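Side-chain contacts in magnesium and cobalt efflux protein CorC (Neisseria meningitidis serogroup B, PDB 3OI8), which probably takes part in the transport of magnesium and cobalt ions and carries, in this fragment, a pair of CBS domains that bind adenosine: residues Ala136-Ile139 against Thr145-Leu148; Glu117-Ser120 against Lys126-Arg129; Gln14-Glu17 against Asp22-Thr25. All coordinates share one frame; numbering follows the deposited sequence.

Starting at the N terminus, contact 3 comes first: Gln14-Glu17 and Asp22-Thr25 close the short turn between helices 5-17 and 23-35, within the N-terminal region, far from the centre of the chain. Much later in the chain, contact 2 bridges the loop after strand 114-116 and helix 121-130, and contact 1 then pairs strands 135-139 and 145-150 in a hairpin. The three loops follow in series, none nesting or crossing. Contacts 1 and 2 share one CBS domain, with centres about 12 Å apart, and meet where Ser146 OG lies 2.7 Å from Glu117 OE2, a probable hydrogen bond. Contact 3 stands apart, its centre about 29 Å from that of contact 2; both touch the second subunit.

Contact 1: Ala136-Ile139 against Thr145-Leu148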
loop_
_atom_site.group_PDB
_atom_site.type_symbol
_atom_site.label_atom_id
_atom_site.label_comp_id
_atom_site.label_asym_id
_atom_site.label_seq_id
_atom_site.Cartn_x
_atom_site.Cartn_y
_atom_site.Cartn_z
ATOM N N ALA A 136 -5.298 10.640 -2.811
ATOM C CA ALA A 136 -5.499 11.872 -3.560
ATOM C C ALA A 136 -6.949 12.299 -3.401
ATOM O O ALA A 136 -7.824 11.479 -3.109
ATOM C CB ALA A 136 -5.171 11.683 -5.019
ATOM N N ILE A 137 -7.195 13.583 -3.599
ATOM C CA ILE A 137 -8.552 14.110 -3.551
ATOM C C ILE A 137 -9.010 14.255 -4.992
ATOM O O ILE A 137 -8.296 14.825 -5.817
ATOM C CB ILE A 137 -8.576 15.486 -2.874
ATOM C CG1 ILE A 137 -8.018 15.399 -1.438
ATOM C CG2 ILE A 137 -9.987 16.097 -2.974
ATOM C CD1 ILE A 137 -8.793 14.488 -0.503
ATOM N N VAL A 138 -10.191 13.724 -5.298
ATOM C CA VAL A 138 -10.714 13.775 -6.651
ATOM C C VAL A 138 -11.556 15.031 -6.822
ATOM O O VAL A 138 -12.413 15.326 -5.991
ATOM C CB VAL A 138 -11.526 12.521 -6.949
ATOM C CG1 VAL A 138 -11.991 12.495 -8.423
ATOM C CG2 VAL A 138 -10.670 11.293 -6.609
ATOM N N ILE A 139 -11.277 15.773 -7.889
ATOM C CA ILE A 139 -11.919 17.053 -8.168
ATOM C C ILE A 139 -12.850 16.907 -9.377
ATOM O O ILE A 139 -12.499 16.262 -10.352
ATOM C CB ILE A 139 -10.847 18.119 -8.492
ATOM C CG1 ILE A 139 -9.955 18.370 -7.280
ATOM C CG2 ILE A 139 -11.488 19.417 -8.963
ATOM C CD1 ILE A 139 -10.722 18.774 -6.038
ATOM N N THR A 145 -15.133 19.090 -4.826
ATOM C CA THR A 145 -14.656 17.774 -4.415
ATOM C C THR A 145 -15.620 16.687 -4.883
ATOM O O THR A 145 -16.814 16.755 -4.590
ATOM C CB THR A 145 -14.564 17.717 -2.871
ATOM O OG1 THR A 145 -13.571 18.639 -2.425
ATOM C CG2 THR A 145 -14.221 16.339 -2.393
ATOM N N SER A 146 -15.111 15.698 -5.620
ATOM C CA SER A 146 -15.922 14.563 -6.070
ATOM C C SER A 146 -15.760 13.388 -5.120
ATOM O O SER A 146 -16.657 12.571 -4.970
ATOM C CB SER A 146 -15.510 14.104 -7.475
ATOM O OG SER A 146 -15.604 15.157 -8.407
ATOM N N GLY A 147 -14.591 13.288 -4.502
ATOM C CA GLY A 147 -14.339 12.229 -3.545
ATOM C C GLY A 147 -12.851 12.110 -3.288
ATOM O O GLY A 147 -12.108 13.080 -3.431
ATOM N N LEU A 148 -12.414 10.924 -2.896
ATOM C CA LEU A 148 -10.995 10.691 -2.648
ATOM C C LEU A 148 -10.654 9.317 -3.219
ATOM O O LEU A 148 -11.559 8.519 -3.515
ATOM C CB LEU A 148 -10.673 10.790 -1.142
ATOM C CG LEU A 148 -11.270 9.772 -0.163
ATOM C CD1 LEU A 148 -10.550 8.427 -0.232
ATOM C CD2 LEU A 148 -11.209 10.308 1.284
#
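Val138 faces both Ser146 and Gly147 in a classic beta bulge, which interrupts the antiparallel hairpin of strands 135-139 and 145-150 in a CBS domain. The evidence is a register shift of one residue: Val138 pairs with Gly147, but Ile139 pairs with Thr145.

The backbone bonds converge on Val138. Its N donates to Gly147 O at 2.8 Å, with the donor 44° out of the carbonyl plane. Its O receives Ser146 N at 2.7 Å and, weakly, Gly147 N at 3.3 Å, so one carbonyl serves both residues of the bulge. Beyond it, Ile137 and Leu148 form a non-hydrogen-bonded pair, where Leu148 CA makes a CA-H...O contact with Ala136 O.

Apolar contacts lie on both faces of the hairpin. On the face of Ile137 and Leu148, the two side chains cross obliquely and Ile137 CD1 meets Leu148 CB at 4.2 Å. Pro75 touches both residues there. With chi1 at 65°, Leu148 CG sits between its backbone N and carbonyl carbon, and the end of the side chain leads away from strand 135-139; this residue lines the adenosine pocket. On the face of Val138, CG1 stands anti to the backbone N (chi1 -175°) and packs on Ser146 CB at 4.0 Å, while Val138 CG2 reaches Gly147 O and Leu148 C, each at 3.9 Å.

The polar side chains of the second strand find partners outside the hairpin. Thr145 OG1 is hydrogen-bonded to Lys81 O, which ties the start of strand 145-150 to the loop before strand 84-89. For Ser146 OG the outside partner is Glu117, and within the hairpin Ser146 OG passes 3.4 Å from Ile139 C.

Contact 2: Glu117-Ser120 against Lys126-Arg129; sequences EGKS and KEFR
Lys119 and Glu127 reach for each other from opposite directions and meet in a salt bridge between the loop after strand 114-116 and helix 121-130. Lys119 leaves the backbone with CG anti to N (chi1 -180°), then bends at chi3 (-102°) and again at chi4, bringing the ammonium round to the carboxylate. Glu127 does the opposite: CG stands beside the backbone N, and beyond it the chain runs extended, with chi2 at 164°. NZ ends near both oxygens, somewhat out of the carboxylate plane, 2.9 Å from Glu127 OE2 and 3.2 Å from Glu127 OE1. Both hydrogen bonds are weak, and the pairing is bidentate but uneven. Behind NZ, Lys119 CE comes within 3.8 Å of Glu127 OE1.

The neighbours of the pair have other tasks. Ser120 is the N-cap of helix 121-130, its OG bonded to Ala123 N, while Lys126 NZ forms a salt bridge with Asp24 of the second subunit.

Since the two charged ends supply nearly all of the contact, which buries 74 Å² in total at the protein surface, its hold is chiefly electrostatic and would probably weaken as salt concentration rises.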
loop_
_atom_site.group_PDB
_atom_site.type_symbol
_atom_site.label_atom_id
_atom_site.label_comp_id
_atom_site.label_asym_id
_atom_site.label_seq_id
_atom_site.Cartn_x
_atom_site.Cartn_y
_atom_site.Cartn_z
ATOM N N GLU A 117 -11.477 12.964 -12.237
ATOM C CA GLU A 117 -12.107 11.644 -12.228
ATOM C C GLU A 117 -11.685 10.798 -13.427
ATOM O O GLU A 117 -11.765 9.564 -13.392
ATOM C CB GLU A 117 -13.639 11.789 -12.246
ATOM C CG GLU A 117 -14.245 12.570 -11.087
ATOM C CD GLU A 117 -15.767 12.693 -11.196
ATOM O OE1 GLU A 117 -16.360 12.020 -12.071
ATOM O OE2 GLU A 117 -16.368 13.461 -10.410
ATOM N N GLY A 118 -11.253 11.466 -14.494
ATOM C CA GLY A 118 -10.961 10.786 -15.752
ATOM C C GLY A 118 -9.545 10.231 -15.821
ATOM O O GLY A 118 -9.181 9.544 -16.762
ATOM N N LYS A 119 -8.736 10.527 -14.813
ATOM C CA LYS A 119 -7.354 10.074 -14.814
ATOM C C LYS A 119 -7.244 8.540 -14.768
ATOM O O LYS A 119 -7.957 7.878 -14.009
ATOM C CB LYS A 119 -6.603 10.712 -13.647
ATOM C CG LYS A 119 -5.140 10.298 -13.579
ATOM C CD LYS A 119 -4.535 10.744 -12.274
ATOM C CE LYS A 119 -3.699 11.975 -12.466
ATOM N NZ LYS A 119 -2.443 11.666 -13.185
ATOM N N SER A 120 -6.354 7.972 -15.579
ATOM C CA SER A 120 -6.194 6.517 -15.601
ATOM C C SER A 120 -5.606 6.014 -14.289
ATOM O O SER A 120 -4.732 6.656 -13.714
ATOM C CB SER A 120 -5.300 6.081 -16.770
ATOM O OG SER A 120 -3.928 6.244 -16.454
ATOM N N LYS A 126 1.289 4.992 -10.818
ATOM C CA LYS A 126 2.677 5.377 -11.038
ATOM C C LYS A 126 3.026 6.575 -10.180
ATOM O O LYS A 126 4.073 6.607 -9.528
ATOM C CB LYS A 126 2.936 5.694 -12.509
ATOM C CG LYS A 126 4.389 6.059 -12.799
ATOM C CD LYS A 126 4.751 5.888 -14.273
ATOM C CE LYS A 126 4.456 7.143 -15.090
ATOM N NZ LYS A 126 2.999 7.403 -15.233
ATOM N N GLU A 127 2.135 7.559 -10.166
ATOM C CA GLU A 127 2.325 8.747 -9.332
ATOM C C GLU A 127 2.305 8.475 -7.816
ATOM O O GLU A 127 3.103 9.056 -7.071
ATOM C CB GLU A 127 1.341 9.844 -9.735
ATOM C CG GLU A 127 1.675 10.416 -11.107
ATOM C CD GLU A 127 0.538 11.203 -11.719
ATOM O OE1 GLU A 127 -0.177 11.909 -10.974
ATOM O OE2 GLU A 127 0.366 11.113 -12.954
ATOM N N PHE A 128 1.426 7.581 -7.365
ATOM C CA PHE A 128 1.448 7.172 -5.960
ATOM C C PHE A 128 2.806 6.564 -5.617
ATOM O O PHE A 128 3.370 6.858 -4.564
ATOM C CB PHE A 128 0.371 6.138 -5.666
ATOM C CG PHE A 128 -0.986 6.739 -5.353
ATOM C CD1 PHE A 128 -1.088 7.965 -4.730
ATOM C CD2 PHE A 128 -2.145 6.044 -5.645
ATOM C CE1 PHE A 128 -2.337 8.501 -4.418
ATOM C CE2 PHE A 128 -3.395 6.568 -5.339
ATOM C CZ PHE A 128 -3.489 7.800 -4.727
ATOM N N ARG A 129 3.316 5.704 -6.497
ATOM C CA ARG A 129 4.573 5.000 -6.215
ATOM C C ARG A 129 5.744 5.976 -6.200
ATOM O O ARG A 129 6.626 5.883 -5.353
ATOM C CB ARG A 129 4.805 3.838 -7.199
ATOM C CG ARG A 129 4.008 2.566 -6.858
ATOM C CD ARG A 129 4.162 1.459 -7.909
ATOM N NE ARG A 129 5.464 0.789 -7.862
ATOM C CZ ARG A 129 5.999 0.115 -8.883
ATOM N NH1 ARG A 129 5.351 0.026 -10.041
ATOM N NH2 ARG A 129 7.187 -0.465 -8.751
#

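Contact 3: Gln14-Glu17 against Asp22-Thr25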
loop_
_atom_site.group_PDB
_atom_site.type_symbol
_atom_site.label_atom_id
_atom_site.label_comp_id
_atom_site.label_asym_id
_atom_site.label_seq_id
_atom_site.Cartn_x
_atom_site.Cartn_y
_atom_site.Cartn_z
ATOM N N GLN A 14 -3.168 -18.205 -25.106
ATOM C CA GLN A 14 -2.443 -19.135 -25.964
ATOM C C GLN A 14 -1.102 -19.520 -25.344
ATOM O O GLN A 14 -0.764 -20.703 -25.262
ATOM C CB GLN A 14 -2.216 -18.526 -27.349
ATOM C CG GLN A 14 -1.591 -19.488 -28.350
ATOM C CD GLN A 14 -0.544 -18.827 -29.231
ATOM O OE1 GLN A 14 0.574 -18.555 -28.788
ATOM N NE2 GLN A 14 -0.900 -18.574 -30.488
ATOM N N ALA A 15 -0.333 -18.525 -24.904
ATOM C CA ALA A 15 0.992 -18.798 -24.344
ATOM C C ALA A 15 0.871 -19.686 -23.109
ATOM O O ALA A 15 1.629 -20.651 -22.943
ATOM C CB ALA A 15 1.717 -17.506 -24.018
ATOM N N HIS A 16 -0.104 -19.375 -22.255
ATOM C CA HIS A 16 -0.369 -20.209 -21.088
ATOM C C HIS A 16 -0.645 -21.669 -21.448
ATOM O O HIS A 16 -0.119 -22.569 -20.805
ATOM C CB HIS A 16 -1.531 -19.679 -20.260
ATOM C CG HIS A 16 -2.033 -20.665 -19.252
ATOM N ND1 HIS A 16 -1.230 -21.185 -18.259
ATOM C CD2 HIS A 16 -3.249 -21.241 -19.092
ATOM C CE1 HIS A 16 -1.932 -22.030 -17.525
ATOM N NE2 HIS A 16 -3.160 -22.081 -18.009
ATOM N N GLU A 17 -1.480 -21.905 -22.458
ATOM C CA GLU A 17 -1.781 -23.275 -22.870
ATOM C C GLU A 17 -0.565 -23.951 -23.521
ATOM O O GLU A 17 -0.456 -25.182 -23.524
ATOM C CB GLU A 17 -2.996 -23.321 -23.799
ATOM C CG GLU A 17 -2.705 -22.947 -25.240
ATOM C CD GLU A 17 -3.889 -22.267 -25.918
ATOM O OE1 GLU A 17 -4.154 -22.565 -27.103
ATOM O OE2 GLU A 17 -4.553 -21.431 -25.266
ATOM N N ASP A 22 2.644 -19.850 -16.242
ATOM C CA ASP A 22 1.635 -20.662 -15.557
ATOM C C ASP A 22 0.310 -19.943 -15.302
ATOM O O ASP A 22 0.173 -18.748 -15.573
ATOM C CB ASP A 22 2.196 -21.253 -14.249
ATOM C CG ASP A 22 2.338 -20.217 -13.141
ATOM O OD1 ASP A 22 2.104 -19.013 -13.395
ATOM O OD2 ASP A 22 2.690 -20.612 -12.007
ATOM N N ALA A 23 -0.662 -20.683 -14.773
ATOM C CA ALA A 23 -2.001 -20.146 -14.554
ATOM C C ALA A 23 -1.985 -18.848 -13.745
ATOM O O ALA A 23 -2.658 -17.885 -14.099
ATOM C CB ALA A 23 -2.886 -21.186 -13.881
ATOM N N ASP A 24 -1.219 -18.825 -12.658
ATOM C CA ASP A 24 -1.131 -17.635 -11.814
ATOM C C ASP A 24 -0.613 -16.408 -12.566
ATOM O O ASP A 24 -1.124 -15.306 -12.391
ATOM C CB ASP A 24 -0.262 -17.901 -10.584
ATOM C CG ASP A 24 -0.916 -18.857 -9.605
ATOM O OD1 ASP A 24 -2.062 -19.288 -9.867
ATOM O OD2 ASP A 24 -0.286 -19.174 -8.574
ATOM N N THR A 25 0.412 -16.595 -13.388
ATOM C CA THR A 25 0.964 -15.486 -14.153
ATOM C C THR A 25 -0.090 -14.971 -15.117
ATOM O O THR A 25 -0.266 -13.760 -15.287
ATOM C CB THR A 25 2.227 -15.923 -14.922
ATOM O OG1 THR A 25 3.223 -16.321 -13.983
ATOM C CG2 THR A 25 2.777 -14.783 -15.756
#
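The imidazole of His16 meets the start of helix 23-35 obliquely, at the peptide unit joining Asp22 and Ala23. CE1 makes the nearest approach, 3.3 Å from Ala23 N, and ND1 stands 3.6 Å from Asp22 C. The methyl of Ala23 lies beside the same part of the ring, with its CB 3.9 Å from His16 CE1. None of these approaches is a hydrogen bond, so across the segments the ring is held by packing.

A chi1 of 167° sets CG of His16 anti to the backbone N and sends the ring from the last turn of helix 5-17 toward the next helix. There ND1 is hydrogen-bonded to Phe21 O, in the turn between the helices, a bond that limits rotation of the ring. This corner between helices 5-17 and 23-35 belongs to the N-terminal region of the fragment, about 31 Å from the centre of the chain, where Ala15 and Asp24 pack against the second subunit.

Facing away from the histidine, Asp22 is the N-cap of helix 23-35. Its OD1 accepts from Thr25 N at 3.0 Å, with an N-H...O angle of 161°, nearly along the carboxylate C-O axis. Thr25 OG1 also donates to Asp22 OD1 at 3.0 Å, reaching it on the syn side and from the opposite face of the carboxylate plane.

Asp22 OD1, gripped by two donors, caps the start of helix 23-35, while the bond from ND1 to Phe21 O implies a proton on that nitrogen. His16 ND1 and Asp22 OD1 are 6.3 Å apart, so any attraction between them would act only at long range.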